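Local coordinates for protein putative glycosyl hydrolase (Parabacteroides distasonis, PDB 4QHZ) that binds magnesium and is probably a glycosyl hydrolase of the 3-keto-disaccharide hydrolase type with a concanavalin-like fold, at residues D96-I101 with N240-E245; Q104-I109 with E234-R239; R116-I121 with I225-G230; P187-I192 with T202-T207. All blocks are in the same frame, centred on the assembly; numbering follows the deposited sequence.

Interaction 1: D96-I101 with N240-E245; sequences DFQMHI and NIWIRE
His100 and Trp242 form a hydrogen-bonded pair on two antiparallel strands, and their rings are almost parallel, with planes 3° apart. The imidazole has slid so far along the indole that the rings barely overlap. It is the methylene that sits over the indole, with His100 CB 3.4 Å from the centroid of the five-membered ring of Trp242. The indole comes under it because Trp242 CG lies between its own backbone N and carbonyl carbon (chi1 53°). Asp169 and Glu102 bind the two imidazole nitrogens, and Phe44 O takes Trp242 NE1. On the same face Arg244 NH1 donates to Gln98 OE1 at 2.8 Å, the amide and guanidinium planes standing at 89°. That oxygen also accepts from Val197 N of the second subunit. On the other face apolar side chains meet: Ile243 CD1 lies over the Phe97 ring, 4.0 Å from its centroid, and Ile101 CD1 runs beside Ile241 CD1 at 3.8 Å. Strand 97-104 lies between strands 237-245 and 165-177, pairing antiparallel with each, while Met99, a selenomethionine, and Ile101 pack on Ile121 of strand 119-123 in the second sheet.

Interaction 2: Q104-I109 with E234-R239; sequences QVPTNI and EPISFR
Gln104 and Ser237 are the terminal hydrogen-bonded pair of the antiparallel ladder between strands 97-104 and 237-245, and beyond them the two segments continue as loops. The ladder closes with Gln104 N to Ser237 O at 2.8 Å and Ser237 N to Gln104 O at 3.1 Å. The side chains of this pair find their polar partners outside the contact, Gln104 NE2 on Gly163 O and Ser237 OG on Thr80. Past the pair, the ring of Pro106 is laid against the loop 234-236 that leads into strand 237-245, its CG 3.5 Å from Pro235 O. Pro106 also opens a type I turn, closed by Ile109 N to Pro106 O at 3.1 Å. The last turn residues meet Glu234, whose chain bends at chi2 (77°) and so brings the carboxylate beside the backbone of Asn108, with Glu234 CD 3.4 Å from Asn108 O. Asn108 OD1 comes within 3.8 Å of Glu234 CG, the two side chains crossing obliquely with amide and carboxylate planes 51° apart. Ile109 CD1 packs 3.6 Å from Glu234 O. Ile236 rests on Ser119 of strand 119-123, a residue of the magnesium site. Asn108 O and the Glu234 carboxylate are both acceptors and cannot bond directly. A water resolves this by donating to both, reaching Glu234 OE2 at 2.9 Å, while Thr110 OG1 bonds to OE1. The acid is therefore joined to the turn by a bridging water rather than directly, and its negative charge is probably eased by these two partners.

Interaction 3: R116-I121 with I225-G230; sequences RGNSGI and ILQSHG. With MG (magnesium ion), chain I.
Asn118, Ser119 and Gln227 meet at a magnesium ion, and metal coordination is the first kind of bond in this contact. Asn118 OD1 lies 2.1 Å from the magnesium and the backbone Ser119 O 2.2 Å from it. The side-chain amide of Gln227 reaches in from the other segment, and Glu128, Gln130 and a water complete six ligands. Hydrogen bonds form the second group. Ser119 OG, held anti to its own N (chi1 -177°), donates to Gln227 O at 2.7 Å, in the carbonyl plane and on a lone pair. Gln227 N donates to Gly120 O at 3.1 Å. Another water ties the loops together, donating hydrogen bonds to Asn118 O and Gln227 O and accepting one from His229 N. The third kind is a stack: the Asn118 amide lies flat on the imidazole of His229, planes 12° apart, with Asn118 ND2 3.3 Å above the centre of the His229 ring. The partners Gln114 O for ND2 and Asp231 for His229 ND1 fix the rotation of the two groups. An alanine at His229 would take away the ring under the Asn118 amide, probably leaving that face of the amide uncovered by this segment and Asp231 without its imidazole partner. Apolar packing is slight, Ile121 CG1 lying beside Leu226 CD2 at 3.8 Å in a non-hydrogen-bonded pair. The metal site lies where this antiparallel pairing of strands 119-123 and 225-226 ends. By drawing electron density through Asn118 OD1, the magnesium would probably polarise the amide and make ND2 a stronger donor to Gln114 O.

Interaction 4: P187-I192 with T202-T207; sequences PTVTVI and TTILGT
Val189 and Thr202 face each other as a hydrogen-bonded pair in the beta hairpin of strands 185-193 and 196-203, close to where its second strand gives out. Val189 N to Thr202 O measures 3.0 Å and Thr202 N to Val189 O 2.8 Å. Two residues on, after strand pairing has ended, Ile204 N still donates to Pro187 O at 2.9 Å, in an almost straight bond (179°). The side chain of Ile204 carries the apolar part of the contact. Its CG1 is anti to the carbonyl carbon (chi1 -65°), which directs Ile204 CD1 to Val189 CG1 at 3.9 Å. The Pro187 ring crosses the same side chain at about a right angle, Pro187 CG lying 3.9 Å from Ile204 CB. An alanine at Ile204 would keep CB against the Pro187 ring but lose CD1, probably opening a gap beside Val189 CG1. In the next shell Tyr127 touches both Pro187 and Ile204, and Ile148 and Ile170 lie against Val189. Gln151 bonds the segment after the strand, OE1 to Leu205 N and NE2 to Gly206 O. Farther out, Leu205 packs on Leu205 of the fourth subunit. The carbonyl of Ile204 is engaged too: its oxygen bonds His186 ND1 and sits 3.3 Å from Pro187 CD.

In the fold
From the N terminus, the chain passes through 96-101, 104-109, 116-121 and 187-192 before any of these contacts closes. The first to close is interaction 4, a short hairpin return to 202-207. Interaction 3 then shuts a longer loop at 225-230, interaction 2 a still longer one at 234-239, and interaction 1 the longest at 240-245. The four are fully nested and none cross. Interactions 1 and 2 share the ladder of strands 97-104 and 237-245, and interaction 4 extends the same sheet beyond strand 165-177. Interaction 3 belongs to the second sheet, which carries the magnesium, and packs against interactions 1 and 2 through Ile101 and Ile236.

Interaction 1: D96-I101 with N240-E245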
loop_
_atom_site.group_PDB
_atom_site.type_symbol
_atom_site.label_atom_id
_atom_site.label_comp_id
_atom_site.label_asym_id
_atom_site.label_seq_id
_atom_site.Cartn_x
_atom_site.Cartn_y
_atom_site.Cartn_z
ATOM N N ASP C 96 1.575 -17.047 2.224
ATOM C CA ASP C 96 2.226 -16.031 3.036
ATOM C C ASP C 96 3.085 -16.737 4.057
ATOM O O ASP C 96 2.659 -17.730 4.647
ATOM C CB ASP C 96 1.225 -15.141 3.773
ATOM C CG ASP C 96 0.207 -14.497 2.855
ATOM O OD1 ASP C 96 0.538 -14.146 1.708
ATOM O OD2 ASP C 96 -0.943 -14.331 3.298
ATOM N N PHE C 97 4.293 -16.235 4.278
ATOM C CA PHE C 97 5.176 -16.876 5.241
ATOM C C PHE C 97 6.302 -15.975 5.721
ATOM O O PHE C 97 6.648 -14.977 5.091
ATOM C CB PHE C 97 5.774 -18.171 4.652
ATOM C CG PHE C 97 6.542 -17.968 3.382
ATOM C CD1 PHE C 97 7.883 -17.610 3.411
ATOM C CD2 PHE C 97 5.929 -18.151 2.153
ATOM C CE1 PHE C 97 8.593 -17.429 2.234
ATOM C CE2 PHE C 97 6.632 -17.977 0.977
ATOM C CZ PHE C 97 7.963 -17.614 1.016
ATOM N N GLN C 98 6.874 -16.391 6.837
ATOM C CA GLN C 98 8.136 -15.889 7.329
ATOM C C GLN C 98 9.126 -17.037 7.242
ATOM O O GLN C 98 8.783 -18.170 7.551
ATOM C CB GLN C 98 7.970 -15.426 8.758
ATOM C CG GLN C 98 9.256 -15.310 9.529
ATOM C CD GLN C 98 9.037 -14.981 10.983
ATOM O OE1 GLN C 98 7.962 -15.203 11.546
ATOM N NE2 GLN C 98 10.068 -14.458 11.606
HETATM N N MSE C 99 10.354 -16.730 6.832
HETATM C CA MSE C 99 11.372 -17.728 6.555
HETATM C C MSE C 99 12.723 -17.354 7.090
HETATM O O MSE C 99 13.086 -16.179 7.087
HETATM C CB MSE C 99 11.524 -17.752 5.042
HETATM C CG MSE C 99 11.596 -19.138 4.476
HETATM SE SE MSE C 99 12.306 -18.939 2.647
HETATM C CE MSE C 99 13.899 -20.036 3.030
ATOM N N HIS C 100 13.494 -18.353 7.519
ATOM C CA HIS C 100 14.863 -18.155 7.967
ATOM C C HIS C 100 15.773 -19.110 7.206
ATOM O O HIS C 100 15.424 -20.266 6.998
ATOM C CB HIS C 100 14.966 -18.400 9.468
ATOM C CG HIS C 100 16.309 -18.077 10.054
ATOM N ND1 HIS C 100 16.606 -16.851 10.609
ATOM C CD2 HIS C 100 17.427 -18.830 10.187
ATOM C CE1 HIS C 100 17.854 -16.856 11.043
ATOM N NE2 HIS C 100 18.372 -18.048 10.806
ATOM N N ILE C 101 16.935 -18.622 6.780
ATOM C CA ILE C 101 17.895 -19.451 6.050
ATOM C C ILE C 101 19.292 -18.842 6.165
ATOM O O ILE C 101 19.475 -17.635 6.009
ATOM C CB ILE C 101 17.485 -19.642 4.564
ATOM C CG1 ILE C 101 18.491 -20.524 3.821
ATOM C CG2 ILE C 101 17.345 -18.308 3.835
ATOM C CD1 ILE C 101 17.978 -21.034 2.489
ATOM N N ASN C 240 20.218 -24.264 9.118
ATOM C CA ASN C 240 19.168 -23.597 9.890
ATOM C C ASN C 240 18.083 -22.958 9.012
ATOM O O ASN C 240 17.943 -21.736 8.963
ATOM C CB ASN C 240 19.778 -22.554 10.825
ATOM C CG ASN C 240 18.766 -21.983 11.812
ATOM O OD1 ASN C 240 17.727 -22.590 12.081
ATOM N ND2 ASN C 240 19.067 -20.815 12.356
ATOM N N ILE C 241 17.321 -23.805 8.325
ATOM C CA ILE C 241 16.230 -23.342 7.490
ATOM C C ILE C 241 14.905 -23.679 8.162
ATOM O O ILE C 241 14.621 -24.849 8.436
ATOM C CB ILE C 241 16.273 -23.975 6.090
ATOM C CG1 ILE C 241 17.691 -23.876 5.518
ATOM C CG2 ILE C 241 15.257 -23.303 5.179
ATOM C CD1 ILE C 241 17.844 -24.442 4.122
ATOM N N TRP C 242 14.097 -22.657 8.424
ATOM C CA TRP C 242 12.738 -22.882 8.892
ATOM C C TRP C 242 11.770 -21.888 8.269
ATOM O O TRP C 242 12.165 -20.844 7.762
ATOM C CB TRP C 242 12.651 -22.839 10.426
ATOM C CG TRP C 242 13.227 -21.625 11.103
ATOM C CD1 TRP C 242 14.472 -21.507 11.633
ATOM C CD2 TRP C 242 12.554 -20.389 11.379
ATOM N NE1 TRP C 242 14.632 -20.265 12.203
ATOM C CE2 TRP C 242 13.465 -19.562 12.065
ATOM C CE3 TRP C 242 11.273 -19.898 11.108
ATOM C CZ2 TRP C 242 13.143 -18.265 12.470
ATOM C CZ3 TRP C 242 10.948 -18.613 11.521
ATOM C CH2 TRP C 242 11.884 -17.811 12.191
ATOM N N ILE C 243 10.497 -22.249 8.306
ATOM C CA ILE C 243 9.453 -21.463 7.682
ATOM C C ILE C 243 8.216 -21.549 8.559
ATOM O O ILE C 243 7.906 -22.613 9.107
ATOM C CB ILE C 243 9.170 -21.969 6.255
ATOM C CG1 ILE C 243 8.197 -21.047 5.523
ATOM C CG2 ILE C 243 8.628 -23.400 6.273
ATOM C CD1 ILE C 243 8.216 -21.246 4.021
ATOM N N ARG C 244 7.527 -20.429 8.723
ATOM C CA ARG C 244 6.234 -20.460 9.405
ATOM C C ARG C 244 5.221 -19.678 8.602
ATOM O O ARG C 244 5.511 -18.616 8.055
ATOM C CB ARG C 244 6.335 -19.953 10.849
ATOM C CG ARG C 244 7.062 -18.648 11.048
ATOM C CD ARG C 244 7.366 -18.424 12.522
ATOM N NE ARG C 244 6.154 -18.348 13.343
ATOM C CZ ARG C 244 5.334 -17.298 13.397
ATOM N NH1 ARG C 244 5.566 -16.202 12.675
ATOM N NH2 ARG C 244 4.262 -17.343 14.173
ATOM N N GLU C 245 4.034 -20.258 8.486
ATOM C CA GLU C 245 3.006 -19.714 7.627
ATOM C C GLU C 245 2.382 -18.533 8.342
ATOM O O GLU C 245 2.212 -18.566 9.551
ATOM C CB GLU C 245 1.971 -20.787 7.296
ATOM C CG GLU C 245 2.596 -22.022 6.659
ATOM C CD GLU C 245 1.573 -22.972 6.076
ATOM O OE1 GLU C 245 0.909 -22.602 5.090
ATOM O OE2 GLU C 245 1.439 -24.095 6.605
HETATM O O HOH W 1 2.153 -20.184 3.568
#

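Interaction 2: Q104-I109 with E234-R239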
loop_
_atom_site.group_PDB
_atom_site.type_symbol
_atom_site.label_atom_id
_atom_site.label_comp_id
_atom_site.label_asym_id
_atom_site.label_seq_id
_atom_site.Cartn_x
_atom_site.Cartn_y
_atom_site.Cartn_z
ATOM N N GLN C 104 26.642 -20.201 3.588
ATOM C CA GLN C 104 28.074 -20.007 3.735
ATOM C C GLN C 104 28.775 -20.129 2.401
ATOM O O GLN C 104 28.661 -21.152 1.724
ATOM C CB GLN C 104 28.630 -21.060 4.687
ATOM C CG GLN C 104 30.107 -20.919 5.001
ATOM C CD GLN C 104 30.669 -22.171 5.646
ATOM O OE1 GLN C 104 30.485 -23.276 5.133
ATOM N NE2 GLN C 104 31.338 -22.009 6.779
ATOM N N VAL C 105 29.513 -19.089 2.032
ATOM C CA VAL C 105 30.421 -19.164 0.899
ATOM C C VAL C 105 31.691 -19.846 1.399
ATOM O O VAL C 105 32.245 -19.438 2.416
ATOM C CB VAL C 105 30.744 -17.770 0.338
ATOM C CG1 VAL C 105 31.647 -17.874 -0.887
ATOM C CG2 VAL C 105 29.460 -17.028 -0.010
ATOM N N PRO C 106 32.152 -20.902 0.706
ATOM C CA PRO C 106 33.317 -21.632 1.221
ATOM C C PRO C 106 34.591 -20.786 1.142
ATOM O O PRO C 106 34.702 -19.922 0.273
ATOM C CB PRO C 106 33.398 -22.859 0.309
ATOM C CG PRO C 106 32.763 -22.422 -0.969
ATOM C CD PRO C 106 31.701 -21.421 -0.598
ATOM N N THR C 107 35.536 -21.037 2.044
ATOM C CA THR C 107 36.751 -20.221 2.130
ATOM C C THR C 107 37.608 -20.320 0.867
ATOM O O THR C 107 38.380 -19.409 0.582
ATOM C CB THR C 107 37.618 -20.604 3.347
ATOM O OG1 THR C 107 37.900 -22.003 3.318
ATOM C CG2 THR C 107 36.901 -20.270 4.643
ATOM N N ASN C 108 37.475 -21.419 0.122
ATOM C CA ASN C 108 38.226 -21.613 -1.119
ATOM C C ASN C 108 37.451 -21.189 -2.384
ATOM O O ASN C 108 37.785 -21.604 -3.495
ATOM C CB ASN C 108 38.696 -23.072 -1.224
ATOM C CG ASN C 108 37.559 -24.045 -1.473
ATOM O OD1 ASN C 108 36.384 -23.703 -1.343
ATOM N ND2 ASN C 108 37.905 -25.261 -1.856
ATOM N N ILE C 109 36.427 -20.355 -2.206
ATOM C CA ILE C 109 35.624 -19.837 -3.314
ATOM C C ILE C 109 36.478 -19.181 -4.400
ATOM O O ILE C 109 37.488 -18.535 -4.116
ATOM C CB ILE C 109 34.559 -18.816 -2.805
ATOM C CG1 ILE C 109 33.578 -18.420 -3.916
ATOM C CG2 ILE C 109 35.216 -17.575 -2.211
ATOM C CD1 ILE C 109 32.681 -19.551 -4.377
ATOM N N GLU C 234 32.944 -23.086 -6.550
ATOM C CA GLU C 234 32.785 -24.034 -5.458
ATOM C C GLU C 234 31.413 -23.856 -4.789
ATOM O O GLU C 234 30.968 -22.728 -4.606
ATOM C CB GLU C 234 33.906 -23.842 -4.434
ATOM C CG GLU C 234 35.290 -24.261 -4.925
ATOM C CD GLU C 234 35.952 -23.263 -5.872
ATOM O OE1 GLU C 234 35.403 -22.167 -6.127
ATOM O OE2 GLU C 234 37.041 -23.588 -6.375
ATOM N N PRO C 235 30.743 -24.965 -4.431
ATOM C CA PRO C 235 29.336 -24.866 -4.032
ATOM C C PRO C 235 29.150 -24.238 -2.665
ATOM O O PRO C 235 29.989 -24.426 -1.788
ATOM C CB PRO C 235 28.868 -26.324 -4.015
ATOM C CG PRO C 235 30.104 -27.122 -3.783
ATOM C CD PRO C 235 31.232 -26.356 -4.410
ATOM N N ILE C 236 28.059 -23.497 -2.478
ATOM C CA ILE C 236 27.784 -22.922 -1.163
ATOM C C ILE C 236 27.078 -23.947 -0.268
ATOM O O ILE C 236 26.545 -24.952 -0.746
ATOM C CB ILE C 236 26.974 -21.605 -1.237
ATOM C CG1 ILE C 236 25.540 -21.843 -1.673
ATOM C CG2 ILE C 236 27.645 -20.595 -2.165
ATOM C CD1 ILE C 236 24.646 -20.674 -1.322
ATOM N N SER C 237 27.096 -23.691 1.034
ATOM C CA SER C 237 26.436 -24.565 2.000
ATOM C C SER C 237 25.311 -23.831 2.730
ATOM O O SER C 237 25.346 -22.611 2.874
ATOM C CB SER C 237 27.457 -25.110 3.001
ATOM O OG SER C 237 28.332 -26.027 2.368
ATOM N N PHE C 238 24.329 -24.595 3.198
ATOM C CA PHE C 238 23.167 -24.062 3.888
ATOM C C PHE C 238 23.000 -24.693 5.272
ATOM O O PHE C 238 23.420 -25.828 5.495
ATOM C CB PHE C 238 21.906 -24.350 3.081
ATOM C CG PHE C 238 21.819 -23.603 1.777
ATOM C CD1 PHE C 238 21.287 -22.327 1.734
ATOM C CD2 PHE C 238 22.238 -24.192 0.599
ATOM C CE1 PHE C 238 21.192 -21.641 0.541
ATOM C CE2 PHE C 238 22.151 -23.513 -0.595
ATOM C CZ PHE C 238 21.626 -22.233 -0.628
ATOM N N ARG C 239 22.371 -23.960 6.188
ATOM C CA ARG C 239 21.976 -24.506 7.481
ATOM C C ARG C 239 20.813 -23.718 8.060
ATOM O O ARG C 239 20.462 -22.649 7.559
ATOM C CB ARG C 239 23.134 -24.481 8.472
ATOM C CG ARG C 239 23.410 -23.098 9.036
ATOM C CD ARG C 239 24.565 -23.072 10.022
ATOM N NE ARG C 239 24.669 -21.761 10.660
ATOM C CZ ARG C 239 25.580 -21.429 11.566
ATOM N NH1 ARG C 239 26.489 -22.310 11.952
ATOM N NH2 ARG C 239 25.580 -20.208 12.088
HETATM O O HOH W 2 39.365 -23.080 -4.745
#

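Interaction 3: R116-I121 with I225-G230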
loop_
_atom_site.group_PDB
_atom_site.type_symbol
_atom_site.label_atom_id
_atom_site.label_comp_id
_atom_site.label_asym_id
_atom_site.label_seq_id
_atom_site.Cartn_x
_atom_site.Cartn_y
_atom_site.Cartn_z
ATOM N N ARG C 116 30.171 -16.531 -8.834
ATOM C CA ARG C 116 30.903 -16.678 -7.588
ATOM C C ARG C 116 29.944 -16.912 -6.422
ATOM O O ARG C 116 29.473 -15.964 -5.796
ATOM C CB ARG C 116 31.763 -15.438 -7.325
ATOM C CG ARG C 116 32.764 -15.596 -6.186
ATOM C CD ARG C 116 33.244 -14.232 -5.713
ATOM N NE ARG C 116 34.155 -14.296 -4.572
ATOM C CZ ARG C 116 35.463 -14.534 -4.637
ATOM N NH1 ARG C 116 36.060 -14.774 -5.796
ATOM N NH2 ARG C 116 36.181 -14.541 -3.524
ATOM N N GLY C 117 29.670 -18.180 -6.132
ATOM C CA GLY C 117 28.774 -18.531 -5.041
ATOM C C GLY C 117 27.321 -18.180 -5.313
ATOM O O GLY C 117 26.595 -17.769 -4.406
ATOM N N ASN C 118 26.894 -18.353 -6.563
ATOM C CA ASN C 118 25.525 -18.037 -6.970
ATOM C C ASN C 118 24.562 -19.152 -6.595
ATOM O O ASN C 118 24.732 -20.299 -7.013
ATOM C CB ASN C 118 25.459 -17.777 -8.481
ATOM C CG ASN C 118 24.160 -17.101 -8.924
ATOM O OD1 ASN C 118 23.105 -17.228 -8.289
ATOM N ND2 ASN C 118 24.235 -16.376 -10.029
ATOM N N SER C 119 23.567 -18.807 -5.781
ATOM C CA SER C 119 22.397 -19.643 -5.574
ATOM C C SER C 119 21.205 -18.703 -5.523
ATOM O O SER C 119 21.249 -17.619 -6.104
ATOM C CB SER C 119 22.527 -20.479 -4.300
ATOM O OG SER C 119 21.412 -21.349 -4.139
ATOM N N GLY C 120 20.145 -19.090 -4.829
ATOM C CA GLY C 120 18.991 -18.217 -4.691
ATOM C C GLY C 120 17.812 -18.912 -4.072
ATOM O O GLY C 120 17.735 -20.143 -4.069
ATOM N N ILE C 121 16.908 -18.113 -3.519
ATOM C CA ILE C 121 15.691 -18.611 -2.904
ATOM C C ILE C 121 14.518 -18.138 -3.752
ATOM O O ILE C 121 14.206 -16.944 -3.768
ATOM C CB ILE C 121 15.556 -18.122 -1.447
ATOM C CG1 ILE C 121 16.760 -18.567 -0.612
ATOM C CG2 ILE C 121 14.279 -18.640 -0.806
ATOM C CD1 ILE C 121 17.639 -17.427 -0.154
ATOM N N ILE C 225 12.210 -22.951 -3.733
ATOM C CA ILE C 225 13.215 -23.593 -4.563
ATOM C C ILE C 225 14.578 -22.977 -4.280
ATOM O O ILE C 225 14.719 -21.752 -4.289
ATOM C CB ILE C 225 12.911 -23.461 -6.070
ATOM C CG1 ILE C 225 11.485 -23.933 -6.379
ATOM C CG2 ILE C 225 13.935 -24.246 -6.890
ATOM C CD1 ILE C 225 11.088 -23.800 -7.842
ATOM N N LEU C 226 15.567 -23.831 -4.027
ATOM C CA LEU C 226 16.951 -23.404 -3.878
ATOM C C LEU C 226 17.698 -23.680 -5.179
ATOM O O LEU C 226 17.662 -24.791 -5.719
ATOM C CB LEU C 226 17.627 -24.109 -2.697
ATOM C CG LEU C 226 17.057 -23.799 -1.308
ATOM C CD1 LEU C 226 17.787 -24.587 -0.228
ATOM C CD2 LEU C 226 17.132 -22.310 -0.994
ATOM N N GLN C 227 18.394 -22.662 -5.659
ATOM C CA GLN C 227 18.988 -22.683 -6.989
ATOM C C GLN C 227 20.365 -23.360 -7.031
ATOM O O GLN C 227 21.246 -23.062 -6.225
ATOM C CB GLN C 227 19.106 -21.249 -7.502
ATOM C CG GLN C 227 19.663 -21.093 -8.913
ATOM C CD GLN C 227 19.929 -19.633 -9.243
ATOM O OE1 GLN C 227 20.664 -18.950 -8.531
ATOM N NE2 GLN C 227 19.319 -19.142 -10.314
ATOM N N SER C 228 20.520 -24.275 -7.979
ATOM C CA SER C 228 21.810 -24.794 -8.384
ATOM C C SER C 228 22.248 -24.052 -9.642
ATOM O O SER C 228 21.790 -24.354 -10.736
ATOM C CB SER C 228 21.725 -26.293 -8.664
ATOM O OG SER C 228 22.945 -26.770 -9.204
ATOM N N HIS C 229 23.100 -23.048 -9.471
ATOM C CA HIS C 229 23.554 -22.216 -10.578
ATOM C C HIS C 229 24.798 -22.865 -11.190
ATOM O O HIS C 229 25.836 -22.966 -10.543
ATOM C CB HIS C 229 23.834 -20.794 -10.086
ATOM C CG HIS C 229 23.959 -19.788 -11.184
ATOM N ND1 HIS C 229 25.175 -19.419 -11.720
ATOM C CD2 HIS C 229 23.019 -19.070 -11.845
ATOM C CE1 HIS C 229 24.976 -18.531 -12.675
ATOM N NE2 HIS C 229 23.679 -18.301 -12.772
ATOM N N GLY C 230 24.698 -23.295 -12.443
ATOM C CA GLY C 230 25.693 -24.199 -13.033
ATOM C C GLY C 230 27.073 -23.670 -13.409
ATOM O O GLY C 230 27.763 -24.287 -14.224
HETATM MG MG MG I . 21.077 -16.873 -8.185
HETATM O O HOH W 3 24.036 -22.952 -6.506
HETATM O O HOH W 4 20.632 -15.981 -9.872
#

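Interaction 4: P187-I192 with T202-T207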
loop_
_atom_site.group_PDB
_atom_site.type_symbol
_atom_site.label_atom_id
_atom_site.label_comp_id
_atom_site.label_asym_id
_atom_site.label_seq_id
_atom_site.Cartn_x
_atom_site.Cartn_y
_atom_site.Cartn_z
ATOM N N PRO C 187 3.015 -9.481 -5.116
ATOM C CA PRO C 187 3.652 -9.987 -3.914
ATOM C C PRO C 187 4.515 -8.908 -3.295
ATOM O O PRO C 187 4.995 -8.018 -4.003
ATOM C CB PRO C 187 4.536 -11.136 -4.419
ATOM C CG PRO C 187 4.280 -11.254 -5.884
ATOM C CD PRO C 187 3.690 -9.954 -6.331
ATOM N N THR C 188 4.698 -8.972 -1.984
ATOM C CA THR C 188 5.635 -8.083 -1.308
ATOM C C THR C 188 6.596 -8.912 -0.469
ATOM O O THR C 188 6.253 -10.014 -0.026
ATOM C CB THR C 188 4.919 -7.037 -0.432
ATOM O OG1 THR C 188 4.155 -7.695 0.580
ATOM C CG2 THR C 188 3.996 -6.168 -1.283
ATOM N N VAL C 189 7.795 -8.378 -0.251
ATOM C CA VAL C 189 8.819 -9.099 0.490
ATOM C C VAL C 189 9.729 -8.145 1.269
ATOM O O VAL C 189 10.106 -7.081 0.777
ATOM C CB VAL C 189 9.643 -10.001 -0.461
ATOM C CG1 VAL C 189 10.417 -9.168 -1.477
ATOM C CG2 VAL C 189 10.576 -10.908 0.330
ATOM N N THR C 190 10.040 -8.532 2.501
ATOM C CA THR C 190 11.075 -7.887 3.283
ATOM C C THR C 190 12.206 -8.890 3.454
ATOM O O THR C 190 11.960 -10.058 3.748
ATOM C CB THR C 190 10.527 -7.392 4.646
ATOM O OG1 THR C 190 9.679 -6.256 4.426
ATOM C CG2 THR C 190 11.642 -6.986 5.598
ATOM N N VAL C 191 13.439 -8.435 3.235
ATOM C CA VAL C 191 14.621 -9.280 3.350
ATOM C C VAL C 191 15.631 -8.615 4.272
ATOM O O VAL C 191 15.982 -7.451 4.078
ATOM C CB VAL C 191 15.278 -9.536 1.974
ATOM C CG1 VAL C 191 16.537 -10.381 2.123
ATOM C CG2 VAL C 191 14.304 -10.217 1.025
ATOM N N ILE C 192 16.088 -9.361 5.272
ATOM C CA ILE C 192 17.063 -8.880 6.236
ATOM C C ILE C 192 18.271 -9.802 6.195
ATOM O O ILE C 192 18.121 -11.008 6.356
ATOM C CB ILE C 192 16.475 -8.855 7.665
ATOM C CG1 ILE C 192 15.120 -8.133 7.690
ATOM C CG2 ILE C 192 17.438 -8.178 8.643
ATOM C CD1 ILE C 192 14.391 -8.235 9.016
ATOM N N THR C 202 9.299 -4.598 -0.307
ATOM C CA THR C 202 9.486 -4.385 -1.735
ATOM C C THR C 202 8.395 -5.081 -2.522
ATOM O O THR C 202 8.067 -6.231 -2.258
ATOM C CB THR C 202 10.857 -4.921 -2.175
ATOM O OG1 THR C 202 11.881 -4.205 -1.473
ATOM C CG2 THR C 202 11.069 -4.753 -3.660
ATOM N N THR C 203 7.825 -4.372 -3.486
ATOM C CA THR C 203 6.826 -4.954 -4.368
ATOM C C THR C 203 7.519 -5.748 -5.468
ATOM O O THR C 203 8.445 -5.252 -6.109
ATOM C CB THR C 203 5.929 -3.867 -4.988
ATOM O OG1 THR C 203 5.203 -3.204 -3.946
ATOM C CG2 THR C 203 4.938 -4.471 -5.972
ATOM N N ILE C 204 7.071 -6.982 -5.666
ATOM C CA ILE C 204 7.599 -7.838 -6.711
ATOM C C ILE C 204 6.754 -7.625 -7.963
ATOM O O ILE C 204 5.524 -7.636 -7.896
ATOM C CB ILE C 204 7.617 -9.309 -6.261
ATOM C CG1 ILE C 204 8.591 -9.473 -5.095
ATOM C CG2 ILE C 204 8.011 -10.225 -7.409
ATOM C CD1 ILE C 204 8.602 -10.843 -4.447
ATOM N N LEU C 205 7.420 -7.404 -9.097
ATOM C CA LEU C 205 6.752 -6.980 -10.334
ATOM C C LEU C 205 6.264 -8.146 -11.174
ATOM O O LEU C 205 5.408 -7.971 -12.030
ATOM C CB LEU C 205 7.690 -6.118 -11.179
ATOM C CG LEU C 205 8.264 -4.886 -10.472
ATOM C CD1 LEU C 205 9.276 -4.186 -11.364
ATOM C CD2 LEU C 205 7.155 -3.928 -10.062
ATOM N N GLY C 206 6.804 -9.327 -10.919
ATOM C CA GLY C 206 6.503 -10.514 -11.706
ATOM C C GLY C 206 7.641 -11.496 -11.531
ATOM O O GLY C 206 8.499 -11.297 -10.664
ATOM N N THR C 207 7.665 -12.550 -12.340
ATOM C CA THR C 207 8.746 -13.531 -12.274
ATOM C C THR C 207 10.109 -12.844 -12.419
ATOM O O THR C 207 10.242 -11.859 -13.149
ATOM C CB THR C 207 8.640 -14.586 -13.388
ATOM O OG1 THR C 207 8.655 -13.929 -14.665
ATOM C CG2 THR C 207 7.363 -15.406 -13.246
#